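Local coordinates for cytochrome c-552/4 domain-containing protein (Ignicoccus hospitalis KIN4/I, PDB 4QO5), which is a membrane-associated octaheme cytochrome c of unestablished physiological function that probably carries electrons along its chain of covalently bound hemes, at residues A145-T150 with R160-T165; G318-H323 with E471-Y476; E88-T93 with P107-V112. One frame throughout, in Å; residues are numbered along the deposited sequence.

All three contacts are largely buried; a partly exposed residue, M148, takes part in contact 1 alone. Contact 1 joins the C-terminal part of helix 137-147 to the short, weakly bonded helix 162-165 with two hydrogen bonds, beside the second subunit and near a glycan. Contact 2 is mostly apolar packing: a loop rests on a tryptophan of the long helix 464-485, with two carbonyl oxygens against it and no hydrogen bond between its two segments, again close to the second subunit. Contact 3 is a single histidine-carboxylate bond next to a heme-bearing cysteine, across the chain's centre from contact 2 (about 38 Å between centres), and no other protein chain touches its two segments. The three share no helix or strand.

Contact 1: A145-T150 with R160-T165; sequences ASTMFT and RTSQET
T147 meets S162 and Q163 through two hydrogen bonds that engage both its main chain and its side chain. The S162 hydroxyl donates to the T147 carbonyl, with 2.7 Å from S162 OG to T147 O; the donor is tilted 21° from the carbonyl plane. The same OG takes the N-H of G158, so the hydroxyl is gripped twice. Beside it, Q163 NE2 donates to T147 OG1 over 3.0 Å, and OG1 lies close to the plane of the amide. The Q163 chain gets there by running extended beyond CG (chi2 166°) and crossing the threonine at about a right angle. T147 OG1, turned between its own backbone N and carbonyl carbon (chi1 59°), also donates to V143 O one turn back, which fixes its rotation.

This pair of hydrogen bonds is the tight part; Q163 CG packs in as well, 3.1 Å from T147 OG1. The looser side belongs to M148, partly exposed and beside the protein's own N-acetylglucosamine, with its SD 3.5 Å from Q163 NE2. A heme c touches S146, which precedes T147.

E429 of the second subunit packs on F149 and S162. The contact thus ties the C-terminal part of helix 137-147, just before strand 149-151 pairs antiparallel with strand 154-156, to the short, weakly bonded helix 162-165 that follows this hairpin.

Contact 2: G318-H323 with E471-Y476; sequences GLIYAH and ESWLFY
I320 lies over one face of the W473 indole, and this CH-pi packing is the main apolar part of the contact. Its CB sits 3.8 Å from the centroid of the five-membered ring of W473 and only 7° off the ring normal. The methyl I320 CG2 covers the middle of the same face, 3.6 Å from W473 CE2, while the two side chains cross at about a right angle. CG2 is placed there because CG1 takes the position between backbone N and carbonyl carbon (chi1 63°), where it lies against the Y321 ring.

Carbonyl oxygens supply the second kind of contact: G318 O approaches W473 CE3 obliquely at 3.4 Å, and I320 O reaches W473 CB at 3.4 Å.

W473 belongs to helix 464-485, here widened by a pi-type turn in which E471 O accepts from both F475 N and Y476 N. The W473 ring packs edge-to-face with W469 in the same helix. The loop between strands 314-315 and 323-324 bends through a cis peptide before I320.

Hydrogen bonds hold this loop internally. Y321 O accepts from L319 N and, in its carbonyl plane, from H323 ND1 at 2.8 Å. L319 touches a heme c. G318 N is bound outside the loop, to N478 OD1 of helix 464-485.

Contact 3: E88-T93 with P107-V112; sequences EKHPDT and PNDCAV. With HEC (heme c), chain D.
H90 and D109 extend toward each other from opposite directions, and D109 OD1 meets the edge of the H90 ring. In both, CG stands anti to the residue's own carbonyl carbon (chi1 -65° for H90), which sends ring and carboxylate across the gap. H90 NE2 donates to D109 OD1 over 2.7 Å, with an N-H...O angle of 144°. The oxygen lies near the ring plane and accepts the N-H with its syn lone pair. Ring and carboxylate planes are 44° apart, and D109 OD2 lies 3.1 Å from H90 CE1; its angle to NE2 is too poor for a bond.

OD2 instead accepts from H102 NE2 and from T106 N, just ahead of the helix. The H102 ring also stacks on that of H90, so one carboxylate holds two stacked histidines.

D109 stands in the short helix 107-110, just before C110, which opens the CXXCH heme-attachment motif ending at H114, an axial iron ligand. C110 SG is bonded to the heme vinyl-derived carbon CAB, a thioether stretched in the model to 2.7 Å. H90 begins a type I beta turn, closed by T93 N donating to H90 O at 3.0 Å. D92 OD2, within that turn, is hydrogen-bonded to Y195 OH and I104 N.

Contact 1: A145-T150 with R160-T165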
loop_
_atom_site.group_PDB
_atom_site.type_symbol
_atom_site.label_atom_id
_atom_site.label_comp_id
_atom_site.label_asym_id
_atom_site.label_seq_id
_atom_site.Cartn_x
_atom_site.Cartn_y
_atom_site.Cartn_z
ATOM N N ALA A 145 13.560 23.284 3.924
ATOM C CA ALA A 145 13.462 22.766 5.290
ATOM C C ALA A 145 13.339 21.249 5.291
ATOM O O ALA A 145 13.685 20.583 6.278
ATOM C CB ALA A 145 12.268 23.399 6.014
ATOM N N SER A 146 12.852 20.698 4.184
ATOM C CA SER A 146 12.542 19.275 4.129
ATOM C C SER A 146 13.674 18.431 3.568
ATOM O O SER A 146 13.640 17.216 3.680
ATOM C CB SER A 146 11.282 19.034 3.292
ATOM O OG SER A 146 10.170 19.731 3.820
ATOM N N THR A 147 14.668 19.067 2.948
ATOM C CA THR A 147 15.664 18.330 2.178
ATOM C C THR A 147 17.092 18.791 2.413
ATOM O O THR A 147 18.009 18.353 1.720
ATOM C CB THR A 147 15.395 18.466 0.674
ATOM O OG1 THR A 147 15.441 19.856 0.322
ATOM C CG2 THR A 147 14.026 17.895 0.314
ATOM N N MET A 148 17.287 19.680 3.378
ATOM C CA MET A 148 18.619 20.196 3.668
ATOM C C MET A 148 18.832 20.205 5.166
ATOM O O MET A 148 17.882 20.330 5.934
ATOM C CB MET A 148 18.792 21.615 3.096
ATOM C CG MET A 148 18.611 21.686 1.582
ATOM S SD MET A 148 18.547 23.369 0.915
ATOM C CE MET A 148 20.276 23.811 0.925
ATOM N N PHE A 149 20.080 20.040 5.583
ATOM C CA PHE A 149 20.430 20.137 6.991
ATOM C C PHE A 149 21.886 20.547 7.083
ATOM O O PHE A 149 22.610 20.526 6.084
ATOM C CB PHE A 149 20.215 18.792 7.696
ATOM C CG PHE A 149 21.076 17.681 7.150
ATOM C CD1 PHE A 149 22.276 17.356 7.749
ATOM C CD2 PHE A 149 20.684 16.985 6.015
ATOM C CE1 PHE A 149 23.070 16.349 7.232
ATOM C CE2 PHE A 149 21.469 15.977 5.498
ATOM C CZ PHE A 149 22.658 15.663 6.097
ATOM N N THR A 150 22.318 20.918 8.282
ATOM C CA THR A 150 23.706 21.281 8.497
ATOM C C THR A 150 24.403 20.255 9.383
ATOM O O THR A 150 23.804 19.711 10.311
ATOM C CB THR A 150 23.821 22.659 9.148
ATOM O OG1 THR A 150 23.197 22.625 10.438
ATOM C CG2 THR A 150 23.129 23.695 8.281
ATOM N N ARG A 160 20.374 19.767 -6.923
ATOM C CA ARG A 160 20.891 18.726 -7.801
ATOM C C ARG A 160 21.022 17.368 -7.099
ATOM O O ARG A 160 21.360 16.366 -7.736
ATOM C CB ARG A 160 22.248 19.148 -8.374
ATOM N N THR A 161 20.770 17.329 -5.793
ATOM C CA THR A 161 20.927 16.074 -5.050
ATOM C C THR A 161 19.656 15.659 -4.306
ATOM O O THR A 161 18.797 14.993 -4.874
ATOM C CB THR A 161 22.143 16.091 -4.095
ATOM O OG1 THR A 161 22.038 17.187 -3.169
ATOM C CG2 THR A 161 23.448 16.214 -4.893
ATOM N N SER A 162 19.540 16.038 -3.043
ATOM C CA SER A 162 18.363 15.632 -2.258
ATOM C C SER A 162 17.036 16.066 -2.873
ATOM O O SER A 162 16.046 15.333 -2.805
ATOM C CB SER A 162 18.466 16.137 -0.820
ATOM O OG SER A 162 18.495 17.552 -0.790
ATOM N N GLN A 163 17.012 17.241 -3.501
ATOM C CA GLN A 163 15.761 17.742 -4.035
ATOM C C GLN A 163 15.447 17.056 -5.361
ATOM O O GLN A 163 14.287 16.882 -5.722
ATOM C CB GLN A 163 15.796 19.273 -4.142
ATOM C CG GLN A 163 15.886 19.907 -2.757
ATOM C CD GLN A 163 16.250 21.371 -2.757
ATOM O OE1 GLN A 163 16.318 22.019 -3.808
ATOM N NE2 GLN A 163 16.489 21.911 -1.566
ATOM N N GLU A 164 16.489 16.646 -6.073
ATOM C CA GLU A 164 16.299 15.995 -7.367
ATOM C C GLU A 164 15.692 14.607 -7.231
ATOM O O GLU A 164 14.896 14.170 -8.077
ATOM C CB GLU A 164 17.627 15.939 -8.148
ATOM C CG GLU A 164 17.482 15.231 -9.482
ATOM C CD GLU A 164 18.628 15.530 -10.429
ATOM O OE1 GLU A 164 19.139 14.570 -11.035
ATOM O OE2 GLU A 164 19.006 16.716 -10.570
ATOM N N THR A 165 16.053 13.912 -6.157
ATOM C CA THR A 165 15.542 12.573 -5.930
ATOM C C THR A 165 14.206 12.612 -5.193
ATOM O O THR A 165 13.531 11.582 -5.096
ATOM C CB THR A 165 16.545 11.709 -5.154
ATOM O OG1 THR A 165 16.225 10.330 -5.350
ATOM C CG2 THR A 165 16.519 12.036 -3.662
#

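Contact 2: G318-H323 with E471-Y476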
loop_
_atom_site.group_PDB
_atom_site.type_symbol
_atom_site.label_atom_id
_atom_site.label_comp_id
_atom_site.label_asym_id
_atom_site.label_seq_id
_atom_site.Cartn_x
_atom_site.Cartn_y
_atom_site.Cartn_z
ATOM N N GLY A 318 -4.339 21.950 0.455
ATOM C CA GLY A 318 -4.405 23.163 1.260
ATOM C C GLY A 318 -3.160 24.028 1.166
ATOM O O GLY A 318 -2.026 23.547 1.337
ATOM N N LEU A 319 -3.357 25.314 0.890
ATOM C CA LEU A 319 -2.226 26.235 0.846
ATOM C C LEU A 319 -2.496 27.543 1.591
ATOM O O LEU A 319 -2.484 28.612 0.973
ATOM C CB LEU A 319 -1.858 26.523 -0.611
ATOM C CG LEU A 319 -1.404 25.287 -1.400
ATOM C CD1 LEU A 319 -1.382 25.561 -2.907
ATOM C CD2 LEU A 319 -0.032 24.796 -0.901
ATOM N N ILE A 320 -2.746 27.481 2.902
ATOM C CA ILE A 320 -2.757 26.238 3.687
ATOM C C ILE A 320 -4.186 25.685 3.809
ATOM O O ILE A 320 -4.386 24.555 4.265
ATOM C CB ILE A 320 -2.200 26.480 5.095
ATOM C CG1 ILE A 320 -3.104 27.470 5.838
ATOM C CG2 ILE A 320 -0.742 26.963 5.016
ATOM C CD1 ILE A 320 -2.711 27.726 7.275
ATOM N N TYR A 321 -5.166 26.483 3.382
ATOM C CA TYR A 321 -6.573 26.062 3.351
ATOM C C TYR A 321 -6.989 25.625 1.946
ATOM O O TYR A 321 -6.382 26.042 0.963
ATOM C CB TYR A 321 -7.468 27.217 3.801
ATOM C CG TYR A 321 -7.064 27.782 5.145
ATOM C CD1 TYR A 321 -7.340 27.087 6.321
ATOM C CD2 TYR A 321 -6.380 28.983 5.239
ATOM C CE1 TYR A 321 -6.963 27.594 7.548
ATOM C CE2 TYR A 321 -5.996 29.494 6.463
ATOM C CZ TYR A 321 -6.289 28.787 7.617
ATOM O OH TYR A 321 -5.909 29.289 8.848
ATOM N N ALA A 322 -8.031 24.802 1.859
ATOM C CA ALA A 322 -8.644 24.478 0.577
ATOM C C ALA A 322 -9.327 25.756 0.079
ATOM O O ALA A 322 -9.885 26.525 0.871
ATOM C CB ALA A 322 -9.660 23.347 0.727
ATOM N N HIS A 323 -9.274 25.979 -1.227
ATOM C CA HIS A 323 -9.659 27.277 -1.791
ATOM C C HIS A 323 -10.175 27.119 -3.216
ATOM O O HIS A 323 -9.877 26.143 -3.871
ATOM C CB HIS A 323 -8.447 28.196 -1.788
ATOM C CG HIS A 323 -7.238 27.593 -2.430
ATOM N ND1 HIS A 323 -6.421 26.699 -1.773
ATOM C CD2 HIS A 323 -6.709 27.746 -3.668
ATOM C CE1 HIS A 323 -5.437 26.332 -2.577
ATOM N NE2 HIS A 323 -5.588 26.951 -3.733
ATOM N N GLU A 471 1.897 19.133 8.774
ATOM C CA GLU A 471 1.179 17.887 8.533
ATOM C C GLU A 471 -0.333 18.043 8.687
ATOM O O GLU A 471 -1.097 17.371 8.002
ATOM C CB GLU A 471 1.703 16.772 9.439
ATOM C CG GLU A 471 3.168 16.509 9.179
ATOM C CD GLU A 471 3.753 15.407 10.031
ATOM O OE1 GLU A 471 2.993 14.723 10.752
ATOM O OE2 GLU A 471 4.989 15.231 9.973
ATOM N N SER A 472 -0.751 18.941 9.572
ATOM C CA SER A 472 -2.175 19.138 9.815
ATOM C C SER A 472 -2.890 19.505 8.514
ATOM O O SER A 472 -3.979 18.997 8.240
ATOM C CB SER A 472 -2.413 20.189 10.908
ATOM O OG SER A 472 -2.153 21.510 10.453
ATOM N N TRP A 473 -2.267 20.356 7.694
ATOM C CA TRP A 473 -2.832 20.639 6.378
ATOM C C TRP A 473 -2.290 19.753 5.259
ATOM O O TRP A 473 -3.076 19.133 4.531
ATOM C CB TRP A 473 -2.761 22.132 5.999
ATOM C CG TRP A 473 -1.480 22.846 6.315
ATOM C CD1 TRP A 473 -1.134 23.430 7.503
ATOM C CD2 TRP A 473 -0.394 23.109 5.409
ATOM N NE1 TRP A 473 0.113 24.012 7.398
ATOM C CE2 TRP A 473 0.583 23.832 6.125
ATOM C CE3 TRP A 473 -0.150 22.790 4.070
ATOM C CZ2 TRP A 473 1.787 24.244 5.546
ATOM C CZ3 TRP A 473 1.056 23.197 3.493
ATOM C CH2 TRP A 473 2.004 23.916 4.235
ATOM N N LEU A 474 -0.962 19.680 5.123
ATOM C CA LEU A 474 -0.342 18.948 4.023
ATOM C C LEU A 474 -0.674 17.457 3.980
ATOM O O LEU A 474 -0.751 16.861 2.898
ATOM C CB LEU A 474 1.188 19.130 4.054
ATOM C CG LEU A 474 1.996 18.536 2.909
ATOM C CD1 LEU A 474 1.678 19.263 1.614
ATOM C CD2 LEU A 474 3.492 18.621 3.222
ATOM N N PHE A 475 -0.833 16.838 5.139
ATOM C CA PHE A 475 -1.160 15.411 5.164
ATOM C C PHE A 475 -2.636 15.177 5.495
ATOM O O PHE A 475 -3.369 14.579 4.717
ATOM C CB PHE A 475 -0.318 14.637 6.192
ATOM C CG PHE A 475 1.165 14.592 5.897
ATOM C CD1 PHE A 475 1.688 15.126 4.737
ATOM C CD2 PHE A 475 2.026 13.989 6.810
ATOM C CE1 PHE A 475 3.053 15.068 4.484
ATOM C CE2 PHE A 475 3.386 13.926 6.565
ATOM C CZ PHE A 475 3.896 14.471 5.399
ATOM N N TYR A 476 -3.057 15.639 6.660
ATOM C CA TYR A 476 -4.322 15.154 7.235
ATOM C C TYR A 476 -5.551 15.832 6.621
ATOM O O TYR A 476 -6.483 15.149 6.189
ATOM C CB TYR A 476 -4.301 15.264 8.765
ATOM C CG TYR A 476 -3.057 14.613 9.348
ATOM C CD1 TYR A 476 -2.570 13.418 8.827
ATOM C CD2 TYR A 476 -2.357 15.207 10.390
ATOM C CE1 TYR A 476 -1.426 12.827 9.334
ATOM C CE2 TYR A 476 -1.196 14.618 10.900
ATOM C CZ TYR A 476 -0.746 13.434 10.373
ATOM O OH TYR A 476 0.394 12.847 10.892
#

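Contact 3: E88-T93 with P107-V112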
loop_
_atom_site.group_PDB
_atom_site.type_symbol
_atom_site.label_atom_id
_atom_site.label_comp_id
_atom_site.label_asym_id
_atom_site.label_seq_id
_atom_site.Cartn_x
_atom_site.Cartn_y
_atom_site.Cartn_z
ATOM N N GLU A 88 17.717 22.391 -35.006
ATOM C CA GLU A 88 18.244 23.708 -34.658
ATOM C C GLU A 88 17.638 24.284 -33.372
ATOM O O GLU A 88 18.222 25.173 -32.754
ATOM C CB GLU A 88 18.042 24.681 -35.831
ATOM C CG GLU A 88 16.593 25.156 -36.042
ATOM C CD GLU A 88 15.661 24.081 -36.619
ATOM O OE1 GLU A 88 16.145 23.005 -37.024
ATOM O OE2 GLU A 88 14.433 24.315 -36.664
ATOM N N LYS A 89 16.473 23.777 -32.968
ATOM C CA LYS A 89 15.812 24.248 -31.752
ATOM C C LYS A 89 16.224 23.490 -30.489
ATOM O O LYS A 89 15.826 23.855 -29.381
ATOM C CB LYS A 89 14.290 24.146 -31.905
ATOM C CG LYS A 89 13.733 24.939 -33.075
ATOM C CD LYS A 89 12.223 24.759 -33.176
ATOM C CE LYS A 89 11.634 25.567 -34.333
ATOM N NZ LYS A 89 10.180 25.272 -34.523
ATOM N N HIS A 90 17.008 22.429 -30.647
ATOM C CA HIS A 90 17.385 21.616 -29.502
ATOM C C HIS A 90 18.885 21.690 -29.247
ATOM O O HIS A 90 19.664 21.240 -30.071
ATOM C CB HIS A 90 16.972 20.165 -29.730
ATOM C CG HIS A 90 15.490 19.965 -29.816
ATOM N ND1 HIS A 90 14.703 19.751 -28.706
ATOM C CD2 HIS A 90 14.653 19.944 -30.883
ATOM C CE1 HIS A 90 13.446 19.593 -29.084
ATOM N NE2 HIS A 90 13.389 19.704 -30.398
ATOM N N PRO A 91 19.281 22.265 -28.099
ATOM C CA PRO A 91 20.679 22.360 -27.657
ATOM C C PRO A 91 21.320 20.986 -27.442
ATOM O O PRO A 91 22.550 20.897 -27.445
ATOM C CB PRO A 91 20.571 23.095 -26.318
ATOM C CG PRO A 91 19.297 23.887 -26.428
ATOM C CD PRO A 91 18.369 22.989 -27.194
ATOM N N ASP A 92 20.510 19.951 -27.240
ATOM C CA ASP A 92 21.045 18.596 -27.091
ATOM C C ASP A 92 21.090 17.845 -28.421
ATOM O O ASP A 92 21.236 16.621 -28.450
ATOM C CB ASP A 92 20.316 17.788 -25.998
ATOM C CG ASP A 92 18.808 17.703 -26.208
ATOM O OD1 ASP A 92 18.232 18.578 -26.889
ATOM O OD2 ASP A 92 18.190 16.755 -25.651
ATOM N N THR A 93 20.994 18.588 -29.524
ATOM C CA THR A 93 21.183 17.979 -30.834
ATOM C C THR A 93 22.647 17.579 -31.021
ATOM O O THR A 93 23.552 18.396 -30.830
ATOM C CB THR A 93 20.749 18.918 -31.971
ATOM O OG1 THR A 93 19.318 18.997 -31.970
ATOM C CG2 THR A 93 21.213 18.381 -33.313
ATOM N N PRO A 107 7.631 18.596 -25.452
ATOM C CA PRO A 107 6.260 18.960 -25.857
ATOM C C PRO A 107 6.216 19.728 -27.181
ATOM O O PRO A 107 5.285 19.556 -27.989
ATOM C CB PRO A 107 5.786 19.853 -24.706
ATOM C CG PRO A 107 6.502 19.290 -23.505
ATOM C CD PRO A 107 7.876 18.904 -24.025
ATOM N N ASN A 108 7.223 20.553 -27.431
ATOM C CA ASN A 108 7.250 21.272 -28.705
ATOM C C ASN A 108 7.449 20.349 -29.909
ATOM O O ASN A 108 6.984 20.648 -31.010
ATOM C CB ASN A 108 8.267 22.416 -28.682
ATOM C CG ASN A 108 7.754 23.624 -27.908
ATOM O OD1 ASN A 108 6.632 23.611 -27.391
ATOM N ND2 ASN A 108 8.567 24.671 -27.829
ATOM N N ASP A 109 8.122 19.218 -29.694
ATOM C CA ASP A 109 8.235 18.204 -30.737
ATOM C C ASP A 109 6.889 17.490 -30.931
ATOM O O ASP A 109 6.421 17.321 -32.060
ATOM C CB ASP A 109 9.298 17.169 -30.366
ATOM C CG ASP A 109 10.702 17.751 -30.370
ATOM O OD1 ASP A 109 10.950 18.739 -31.110
ATOM O OD2 ASP A 109 11.545 17.220 -29.620
ATOM N N CYS A 110 6.297 17.042 -29.827
ATOM C CA CYS A 110 4.966 16.443 -29.848
ATOM C C CYS A 110 3.967 17.347 -30.563
ATOM O O CYS A 110 3.061 16.856 -31.253
ATOM C CB CYS A 110 4.460 16.189 -28.420
ATOM S SG CYS A 110 5.599 15.247 -27.349
ATOM N N ALA A 111 4.128 18.658 -30.396
ATOM C CA ALA A 111 3.153 19.620 -30.935
ATOM C C ALA A 111 3.111 19.632 -32.451
ATOM O O ALA A 111 2.184 20.180 -33.051
ATOM C CB ALA A 111 3.425 21.022 -30.420
ATOM N N VAL A 112 4.138 19.058 -33.069
ATOM C CA VAL A 112 4.211 18.977 -34.518
ATOM C C VAL A 112 2.977 18.249 -35.063
ATOM O O VAL A 112 2.451 18.609 -36.130
ATOM C CB VAL A 112 5.548 18.332 -34.956
ATOM C CG1 VAL A 112 5.562 18.004 -36.445
ATOM C CG2 VAL A 112 6.691 19.273 -34.598
HETATM FE FE HEC D . 1.687 10.896 -31.313
HETATM C CHA HEC D . -0.986 8.766 -31.466
HETATM C CHB HEC D . 1.433 10.955 -27.893
HETATM C CHC HEC D . 4.533 12.662 -31.190
HETATM C CHD HEC D . 1.697 11.224 -34.729
HETATM N NA HEC D . 0.474 10.004 -29.940
HETATM C C1A HEC D . -0.575 9.153 -30.215
HETATM C C2A HEC D . -1.141 8.697 -28.965
HETATM C C3A HEC D . -0.464 9.317 -27.982
HETATM C C4A HEC D . 0.557 10.148 -28.577
HETATM C CMA HEC D . -0.691 9.189 -26.460
HETATM C CAA HEC D . -2.351 7.720 -28.835
HETATM C CBA HEC D . -1.791 6.325 -28.530
HETATM C CGA HEC D . -2.899 5.354 -28.193
HETATM O O1A HEC D . -4.086 5.582 -28.545
HETATM O O2A HEC D . -2.575 4.320 -27.560
HETATM N NB HEC D . 2.667 11.668 -29.854
HETATM C C1B HEC D . 2.510 11.533 -28.494
HETATM C C2B HEC D . 3.639 12.079 -27.820
HETATM C C3B HEC D . 4.503 12.483 -28.782
HETATM C C4B HEC D . 3.915 12.252 -30.046
HETATM C CMB HEC D . 3.755 12.073 -26.281
HETATM C CAB HEC D . 5.919 13.054 -28.806
HETATM C CBB HEC D . 6.815 12.433 -27.673
HETATM N NC HEC D . 2.862 11.835 -32.676
HETATM C C1C HEC D . 4.036 12.480 -32.447
HETATM C C2C HEC D . 4.479 13.129 -33.673
HETATM C C3C HEC D . 3.846 12.439 -34.653
HETATM C C4C HEC D . 2.714 11.796 -34.034
HETATM C CMC HEC D . 5.942 13.644 -33.741
HETATM C CAC HEC D . 3.910 12.484 -36.213
HETATM C CBC HEC D . 5.266 12.818 -36.877
HETATM N ND HEC D . 0.573 10.144 -32.828
HETATM C C1D HEC D . 0.762 10.385 -34.177
HETATM C C2D HEC D . -0.163 9.618 -34.953
HETATM C C3D HEC D . -1.011 8.858 -33.954
HETATM C C4D HEC D . -0.507 9.250 -32.653
HETATM C CMD HEC D . -0.301 9.566 -36.489
HETATM C CAD HEC D . -2.158 7.898 -34.324
HETATM C CBD HEC D . -3.444 8.724 -34.247
HETATM C CGD HEC D . -4.648 7.951 -34.726
HETATM O O1D HEC D . -5.781 8.535 -34.754
HETATM O O2D HEC D . -4.473 6.760 -35.082
#